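Long-range contact in tRNA-splicing ligase RtcB (PDB 2EPG), which probably joins RNA ends carrying a 2',3'-cyclic phosphate or 3'-phosphate to 5'-hydroxyl ends in a GTP- and manganese-dependent reaction: residues G79-P92 against G349-R361. Numbering follows the deposited sequence.
Sequences GYGFPIGGVAAFDP and GRRVLVHRKGATR
A chi1 of -169° sets CG of K357 opposite the backbone N, and a bend at chi3 (-50°) turns the end of the chain, which crosses I84 at a slant with CD against CG1, into the loop that precedes strand 86-90. There NZ donates to two backbone oxygens, F82 O at 2.6 Å and Y80 O at 3.1 Å, approaching each from above its carbonyl plane, while CE lies 3.8 Å from F82 CB. An alanine here would probably leave both carbonyls without their shared donor and open a gap between F82 and I84. The backbone of K357 is gripped as well: its O accepts from G85 N at 2.7 Å, and G85 and G86 both face it in a G1 beta bulge. From this bulge onward, strands 86-90 and 350-357 run antiparallel, with A88 opposite H355 and F90 opposite L353 as hydrogen-bonded pairs. On the face bearing H355, its side chain crosses that of F90 at about a right angle, the rings meeting obliquely with ND1 3.4 Å from F90 CD1, and the more distant F82 completes an aromatic cluster; NE2 of H355 is held by S99 N. The opposite face carries V87, A89 and V354 beside R356, V87 reaching V354 through their CG1 atoms and A359 CB through CG2 (3.7 Å). R356, paired with V87 and lying beside it, has V354 CG1 and R361 CA over the two faces of its guanidinium, which bonds to E345, S407 and F405 O. K357 also touches N340, predicted to bind GMP, and G358 N donates to N340 OD1. At the far end, D91 OD1, held by E93 N, also accepts from a water that donates to R351 O as well.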
ATOM      1  N   GLY A  79     -11.490 -11.337  -3.970  1.00 44.69           N
ATOM      2  CA  GLY A  79     -10.610 -10.644  -4.894  1.00 44.02           C
ATOM      3  C   GLY A  79     -10.380 -11.442  -6.166  1.00 42.83           C
ATOM      4  O   GLY A  79     -11.033 -12.454  -6.399  1.00 44.22           O
ATOM      5  N   TYR A  80      -9.455 -10.981  -6.996  1.00 42.76           N
ATOM      6  CA  TYR A  80      -9.130 -11.659  -8.243  1.00 42.22           C
ATOM      7  C   TYR A  80      -8.094 -12.758  -7.973  1.00 39.29           C
ATOM      8  O   TYR A  80      -6.900 -12.483  -7.840  1.00 38.00           O
ATOM      9  CB  TYR A  80      -8.565 -10.648  -9.244  1.00 45.96           C
ATOM     10  CG  TYR A  80      -8.371 -11.201 -10.638  1.00 51.53           C
ATOM     11  CD1 TYR A  80      -9.456 -11.361 -11.502  1.00 53.09           C
ATOM     12  CD2 TYR A  80      -7.105 -11.588 -11.086  1.00 53.61           C
ATOM     13  CE1 TYR A  80      -9.286 -11.893 -12.783  1.00 56.08           C
ATOM     14  CE2 TYR A  80      -6.922 -12.124 -12.362  1.00 56.92           C
ATOM     15  CZ  TYR A  80      -8.018 -12.273 -13.206  1.00 57.22           C
ATOM     16  OH  TYR A  80      -7.847 -12.797 -14.470  1.00 59.97           O
ATOM     17  N   GLY A  81      -8.550 -14.002  -7.897  1.00 37.03           N
ATOM     18  CA  GLY A  81      -7.636 -15.106  -7.633  1.00 36.40           C
ATOM     19  C   GLY A  81      -7.247 -15.126  -6.165  1.00 34.90           C
ATOM     20  O   GLY A  81      -7.770 -15.929  -5.390  1.00 34.66           O
ATOM     21  N   PHE A  82      -6.315 -14.252  -5.786  1.00 33.46           N
ATOM     22  CA  PHE A  82      -5.882 -14.144  -4.392  1.00 31.88           C
ATOM     23  C   PHE A  82      -6.906 -13.271  -3.684  1.00 31.43           C
ATOM     24  O   PHE A  82      -7.530 -12.406  -4.315  1.00 30.62           O
ATOM     25  CB  PHE A  82      -4.524 -13.435  -4.280  1.00 32.69           C
ATOM     26  CG  PHE A  82      -3.339 -14.281  -4.671  1.00 34.72           C
ATOM     27  CD1 PHE A  82      -3.281 -14.902  -5.910  1.00 34.17           C
ATOM     28  CD2 PHE A  82      -2.267 -14.439  -3.794  1.00 35.64           C
ATOM     29  CE1 PHE A  82      -2.171 -15.667  -6.269  1.00 35.85           C
ATOM     30  CE2 PHE A  82      -1.153 -15.205  -4.146  1.00 32.88           C
ATOM     31  CZ  PHE A  82      -1.106 -15.815  -5.378  1.00 34.12           C
ATOM     32  N   PRO A  83      -7.113 -13.482  -2.372  1.00 30.10           N
ATOM     33  CA  PRO A  83      -8.087 -12.624  -1.686  1.00 29.98           C
ATOM     34  C   PRO A  83      -7.464 -11.263  -1.392  1.00 30.89           C
ATOM     35  O   PRO A  83      -6.241 -11.128  -1.339  1.00 29.29           O
ATOM     36  CB  PRO A  83      -8.384 -13.391  -0.400  1.00 29.60           C
ATOM     37  CG  PRO A  83      -7.062 -14.065  -0.116  1.00 29.80           C
ATOM     38  CD  PRO A  83      -6.689 -14.588  -1.494  1.00 29.91           C
ATOM     39  N   ILE A  84      -8.298 -10.242  -1.239  1.00 32.47           N
ATOM     40  CA  ILE A  84      -7.787  -8.927  -0.900  1.00 33.51           C
ATOM     41  C   ILE A  84      -7.483  -9.048   0.585  1.00 32.60           C
ATOM     42  O   ILE A  84      -8.273  -9.622   1.339  1.00 33.00           O
ATOM     43  CB  ILE A  84      -8.832  -7.833  -1.166  1.00 37.32           C
ATOM     44  CG1 ILE A  84      -9.148  -7.804  -2.670  1.00 37.95           C
ATOM     45  CG2 ILE A  84      -8.294  -6.471  -0.689  1.00 38.74           C
ATOM     46  CD1 ILE A  84     -10.237  -6.833  -3.081  1.00 41.62           C
ATOM     47  N   GLY A  85      -6.323  -8.543   0.988  1.00 30.46           N
ATOM     48  CA  GLY A  85      -5.895  -8.653   2.367  1.00 29.34           C
ATOM     49  C   GLY A  85      -4.933  -9.836   2.487  1.00 30.64           C
ATOM     50  O   GLY A  85      -4.529 -10.211   3.579  1.00 32.85           O
ATOM     51  N   GLY A  86      -4.549 -10.422   1.358  1.00 29.67           N
ATOM     52  CA  GLY A  86      -3.662 -11.569   1.406  1.00 29.85           C
ATOM     53  C   GLY A  86      -2.164 -11.309   1.333  1.00 27.75           C
ATOM     54  O   GLY A  86      -1.715 -10.328   0.754  1.00 27.83           O
ATOM     55  N   VAL A  87      -1.399 -12.207   1.944  1.00 27.58           N
ATOM     56  CA  VAL A  87       0.054 -12.158   1.960  1.00 24.68           C
ATOM     57  C   VAL A  87       0.482 -13.584   1.635  1.00 25.89           C
ATOM     58  O   VAL A  87       0.028 -14.542   2.285  1.00 25.19           O
ATOM     59  CB  VAL A  87       0.595 -11.751   3.355  1.00 27.51           C
ATOM     60  CG1 VAL A  87       2.119 -11.894   3.404  1.00 23.45           C
ATOM     61  CG2 VAL A  87       0.192 -10.320   3.675  1.00 26.32           C
ATOM     62  N   ALA A  88       1.343 -13.736   0.633  1.00 25.04           N
ATOM     63  CA  ALA A  88       1.805 -15.071   0.239  1.00 25.07           C
ATOM     64  C   ALA A  88       3.247 -15.012  -0.219  1.00 24.04           C
ATOM     65  O   ALA A  88       3.565 -14.339  -1.196  1.00 24.05           O
ATOM     66  CB  ALA A  88       0.913 -15.628  -0.894  1.00 24.57           C
ATOM     67  N   ALA A  89       4.116 -15.721   0.489  1.00 23.64           N
ATOM     68  CA  ALA A  89       5.530 -15.745   0.161  1.00 23.81           C
ATOM     69  C   ALA A  89       5.835 -16.993  -0.677  1.00 25.64           C
ATOM     70  O   ALA A  89       5.289 -18.076  -0.417  1.00 25.41           O
ATOM     71  CB  ALA A  89       6.357 -15.741   1.453  1.00 23.71           C
ATOM     72  N   PHE A  90       6.681 -16.820  -1.696  1.00 25.68           N
ATOM     73  CA  PHE A  90       7.072 -17.905  -2.590  1.00 25.31           C
ATOM     74  C   PHE A  90       8.593 -18.003  -2.695  1.00 26.35           C
ATOM     75  O   PHE A  90       9.269 -16.990  -2.876  1.00 27.51           O
ATOM     76  CB  PHE A  90       6.451 -17.685  -3.969  1.00 25.84           C
ATOM     77  CG  PHE A  90       4.960 -17.945  -4.007  1.00 24.90           C
ATOM     78  CD1 PHE A  90       4.049 -16.939  -3.689  1.00 24.87           C
ATOM     79  CD2 PHE A  90       4.475 -19.206  -4.329  1.00 24.00           C
ATOM     80  CE1 PHE A  90       2.676 -17.185  -3.695  1.00 24.08           C
ATOM     81  CE2 PHE A  90       3.099 -19.464  -4.335  1.00 25.54           C
ATOM     82  CZ  PHE A  90       2.200 -18.456  -4.021  1.00 23.21           C
ATOM     83  N   ASP A  91       9.130 -19.218  -2.570  1.00 25.89           N
ATOM     84  CA  ASP A  91      10.574 -19.420  -2.623  1.00 27.79           C
ATOM     85  C   ASP A  91      11.056 -19.809  -4.023  1.00 29.27           C
ATOM     86  O   ASP A  91      10.755 -20.900  -4.513  1.00 28.66           O
ATOM     87  CB  ASP A  91      10.991 -20.511  -1.631  1.00 30.94           C
ATOM     88  CG  ASP A  91      12.498 -20.601  -1.462  1.00 32.57           C
ATOM     89  OD1 ASP A  91      13.241 -20.220  -2.378  1.00 32.62           O
ATOM     90  OD2 ASP A  91      12.946 -21.077  -0.405  1.00 39.75           O
ATOM     91  N   PRO A  92      11.841 -18.934  -4.667  1.00 30.34           N
ATOM     92  CA  PRO A  92      12.362 -19.191  -6.018  1.00 33.61           C
ATOM     93  C   PRO A  92      13.134 -20.502  -6.108  1.00 35.27           C
ATOM     94  O   PRO A  92      13.049 -21.211  -7.109  1.00 37.82           O
ATOM     95  CB  PRO A  92      13.279 -17.988  -6.285  1.00 32.37           C
ATOM     96  CG  PRO A  92      12.789 -16.944  -5.336  1.00 31.76           C
ATOM     97  CD  PRO A  92      12.463 -17.731  -4.095  1.00 29.79           C
ATOM     98  N   GLY A 349      15.689 -16.788   6.974  1.00 32.64           N
ATOM     99  CA  GLY A 349      17.044 -16.883   6.469  1.00 32.18           C
ATOM    100  C   GLY A 349      17.161 -17.066   4.967  1.00 32.53           C
ATOM    101  O   GLY A 349      18.237 -17.387   4.476  1.00 34.28           O
ATOM    102  N   ARG A 350      16.073 -16.874   4.225  1.00 32.36           N
ATOM    103  CA  ARG A 350      16.121 -17.049   2.767  1.00 32.02           C
ATOM    104  C   ARG A 350      15.505 -15.875   2.008  1.00 31.00           C
ATOM    105  O   ARG A 350      14.773 -15.059   2.574  1.00 27.16           O
ATOM    106  CB  ARG A 350      15.386 -18.325   2.351  1.00 35.57           C
ATOM    107  CG  ARG A 350      16.075 -19.620   2.764  1.00 43.41           C
ATOM    108  CD  ARG A 350      15.267 -20.860   2.375  1.00 47.72           C
ATOM    109  NE  ARG A 350      14.040 -21.009   3.160  1.00 53.41           N
ATOM    110  CZ  ARG A 350      14.005 -21.249   4.473  1.00 55.91           C
ATOM    111  NH1 ARG A 350      12.842 -21.369   5.097  1.00 57.06           N
ATOM    112  NH2 ARG A 350      15.129 -21.373   5.168  1.00 58.66           N
ATOM    113  N   ARG A 351      15.807 -15.796   0.716  1.00 28.81           N
ATOM    114  CA  ARG A 351      15.252 -14.742  -0.112  1.00 29.21           C
ATOM    115  C   ARG A 351      13.951 -15.299  -0.674  1.00 28.06           C
ATOM    116  O   ARG A 351      13.946 -16.343  -1.326  1.00 27.84           O
ATOM    117  CB  ARG A 351      16.217 -14.405  -1.243  1.00 31.97           C
ATOM    118  CG  ARG A 351      15.659 -13.475  -2.320  1.00 34.78           C
ATOM    119  CD  ARG A 351      16.778 -13.139  -3.311  1.00 37.10           C
ATOM    120  NE  ARG A 351      16.311 -13.004  -4.685  1.00 40.59           N
ATOM    121  CZ  ARG A 351      16.097 -11.846  -5.290  1.00 43.76           C
ATOM    122  NH1 ARG A 351      15.670 -11.829  -6.546  1.00 45.71           N
ATOM    123  NH2 ARG A 351      16.316 -10.705  -4.639  1.00 47.19           N
ATOM    124  N   VAL A 352      12.839 -14.630  -0.399  1.00 25.86           N
ATOM    125  CA  VAL A 352      11.564 -15.099  -0.911  1.00 23.65           C
ATOM    126  C   VAL A 352      10.830 -13.935  -1.533  1.00 23.74           C
ATOM    127  O   VAL A 352      11.155 -12.787  -1.268  1.00 25.98           O
ATOM    128  CB  VAL A 352      10.692 -15.730   0.207  1.00 23.34           C
ATOM    129  CG1 VAL A 352      11.377 -16.965   0.766  1.00 23.67           C
ATOM    130  CG2 VAL A 352      10.436 -14.720   1.308  1.00 24.03           C
ATOM    131  N   LEU A 353       9.865 -14.235  -2.393  1.00 23.78           N
ATOM    132  CA  LEU A 353       9.071 -13.203  -3.034  1.00 23.29           C
ATOM    133  C   LEU A 353       7.744 -13.120  -2.277  1.00 22.19           C
ATOM    134  O   LEU A 353       6.977 -14.086  -2.259  1.00 20.72           O
ATOM    135  CB  LEU A 353       8.805 -13.562  -4.498  1.00 24.35           C
ATOM    136  CG  LEU A 353       7.884 -12.580  -5.227  1.00 24.89           C
ATOM    137  CD1 LEU A 353       8.606 -11.257  -5.406  1.00 23.30           C
ATOM    138  CD2 LEU A 353       7.465 -13.170  -6.581  1.00 25.17           C
ATOM    139  N   VAL A 354       7.463 -11.966  -1.682  1.00 20.87           N
ATOM    140  CA  VAL A 354       6.235 -11.792  -0.912  1.00 22.07           C
ATOM    141  C   VAL A 354       5.162 -11.002  -1.650  1.00 24.14           C
ATOM    142  O   VAL A 354       5.357  -9.818  -1.948  1.00 22.07           O
ATOM    143  CB  VAL A 354       6.522 -11.073   0.428  1.00 23.24           C
ATOM    144  CG1 VAL A 354       5.243 -11.018   1.289  1.00 22.80           C
ATOM    145  CG2 VAL A 354       7.645 -11.792   1.164  1.00 22.19           C
ATOM    146  N   HIS A 355       4.035 -11.669  -1.934  1.00 24.20           N
ATOM    147  CA  HIS A 355       2.904 -11.054  -2.614  1.00 24.09           C
ATOM    148  C   HIS A 355       2.024 -10.450  -1.521  1.00 25.51           C
ATOM    149  O   HIS A 355       1.668 -11.124  -0.535  1.00 24.72           O
ATOM    150  CB  HIS A 355       2.041 -12.084  -3.371  1.00 26.51           C
ATOM    151  CG  HIS A 355       2.695 -12.697  -4.572  1.00 27.90           C
ATOM    152  ND1 HIS A 355       3.681 -13.658  -4.481  1.00 27.46           N
ATOM    153  CD2 HIS A 355       2.457 -12.523  -5.896  1.00 26.73           C
ATOM    154  CE1 HIS A 355       4.018 -14.053  -5.699  1.00 30.50           C
ATOM    155  NE2 HIS A 355       3.289 -13.381  -6.575  1.00 27.17           N
ATOM    156  N   ARG A 356       1.666  -9.189  -1.705  1.00 23.03           N
ATOM    157  CA  ARG A 356       0.815  -8.500  -0.754  1.00 24.29           C
ATOM    158  C   ARG A 356      -0.207  -7.736  -1.554  1.00 23.49           C
ATOM    159  O   ARG A 356       0.144  -6.820  -2.287  1.00 24.25           O
ATOM    160  CB  ARG A 356       1.621  -7.512   0.114  1.00 20.84           C
ATOM    161  CG  ARG A 356       2.661  -8.146   1.065  1.00 22.70           C
ATOM    162  CD  ARG A 356       3.132  -7.139   2.140  1.00 22.01           C
ATOM    163  NE  ARG A 356       4.118  -7.700   3.061  1.00 24.33           N
ATOM    164  CZ  ARG A 356       5.435  -7.708   2.850  1.00 23.34           C
ATOM    165  NH1 ARG A 356       6.246  -8.251   3.747  1.00 21.48           N
ATOM    166  NH2 ARG A 356       5.951  -7.176   1.744  1.00 24.81           N
ATOM    167  N   LYS A 357      -1.467  -8.132  -1.435  1.00 25.15           N
ATOM    168  CA  LYS A 357      -2.547  -7.445  -2.129  1.00 27.44           C
ATOM    169  C   LYS A 357      -3.447  -6.938  -1.030  1.00 26.33           C
ATOM    170  O   LYS A 357      -4.057  -7.737  -0.312  1.00 26.41           O
ATOM    171  CB  LYS A 357      -3.353  -8.390  -3.028  1.00 28.49           C
ATOM    172  CG  LYS A 357      -4.306  -7.618  -3.952  1.00 32.18           C
ATOM    173  CD  LYS A 357      -5.552  -8.391  -4.371  1.00 33.19           C
ATOM    174  CE  LYS A 357      -5.250  -9.763  -4.911  1.00 32.27           C
ATOM    175  NZ  LYS A 357      -6.431 -10.385  -5.566  1.00 33.51           N
ATOM    176  N   GLY A 358      -3.535  -5.621  -0.894  1.00 27.09           N
ATOM    177  CA  GLY A 358      -4.361  -5.050   0.157  1.00 27.83           C
ATOM    178  C   GLY A 358      -3.811  -5.397   1.532  1.00 29.71           C
ATOM    179  O   GLY A 358      -4.549  -5.778   2.440  1.00 29.99           O
ATOM    180  N   ALA A 359      -2.498  -5.295   1.669  1.00 27.37           N
ATOM    181  CA  ALA A 359      -1.825  -5.574   2.929  1.00 27.88           C
ATOM    182  C   ALA A 359      -0.525  -4.804   2.814  1.00 28.07           C
ATOM    183  O   ALA A 359      -0.079  -4.481   1.705  1.00 27.40           O
ATOM    184  CB  ALA A 359      -1.559  -7.066   3.092  1.00 24.23           C
ATOM    185  N   THR A 360       0.073  -4.502   3.954  1.00 28.35           N
ATOM    186  CA  THR A 360       1.290  -3.709   3.986  1.00 26.69           C
ATOM    187  C   THR A 360       2.494  -4.425   4.519  1.00 26.48           C
ATOM    188  O   THR A 360       2.371  -5.395   5.257  1.00 27.36           O
ATOM    189  CB  THR A 360       1.113  -2.466   4.893  1.00 28.15           C
ATOM    190  OG1 THR A 360       0.649  -2.888   6.187  1.00 25.25           O
ATOM    191  CG2 THR A 360       0.118  -1.486   4.290  1.00 24.58           C
ATOM    192  N   ARG A 361       3.665  -3.932   4.128  1.00 25.84           N
ATOM    193  CA  ARG A 361       4.912  -4.452   4.647  1.00 25.01           C
ATOM    194  C   ARG A 361       4.897  -3.738   5.989  1.00 22.90           C
ATOM    195  O   ARG A 361       4.457  -2.592   6.074  1.00 21.13           O
ATOM    196  CB  ARG A 361       6.120  -3.977   3.834  1.00 24.45           C
ATOM    197  CG  ARG A 361       7.407  -4.679   4.226  1.00 25.28           C
ATOM    198  CD  ARG A 361       8.642  -4.023   3.605  1.00 28.42           C
ATOM    199  NE  ARG A 361       8.931  -2.728   4.206  1.00 28.19           N
ATOM    200  CZ  ARG A 361      10.019  -2.010   3.935  1.00 31.24           C
ATOM    201  NH1 ARG A 361      10.218  -0.839   4.526  1.00 30.00           N
ATOM    202  NH2 ARG A 361      10.908  -2.461   3.064  1.00 28.67           N
TER
HETATM  203  O   HOH W   1      15.248 -18.660  -1.854  1.00 45.30           O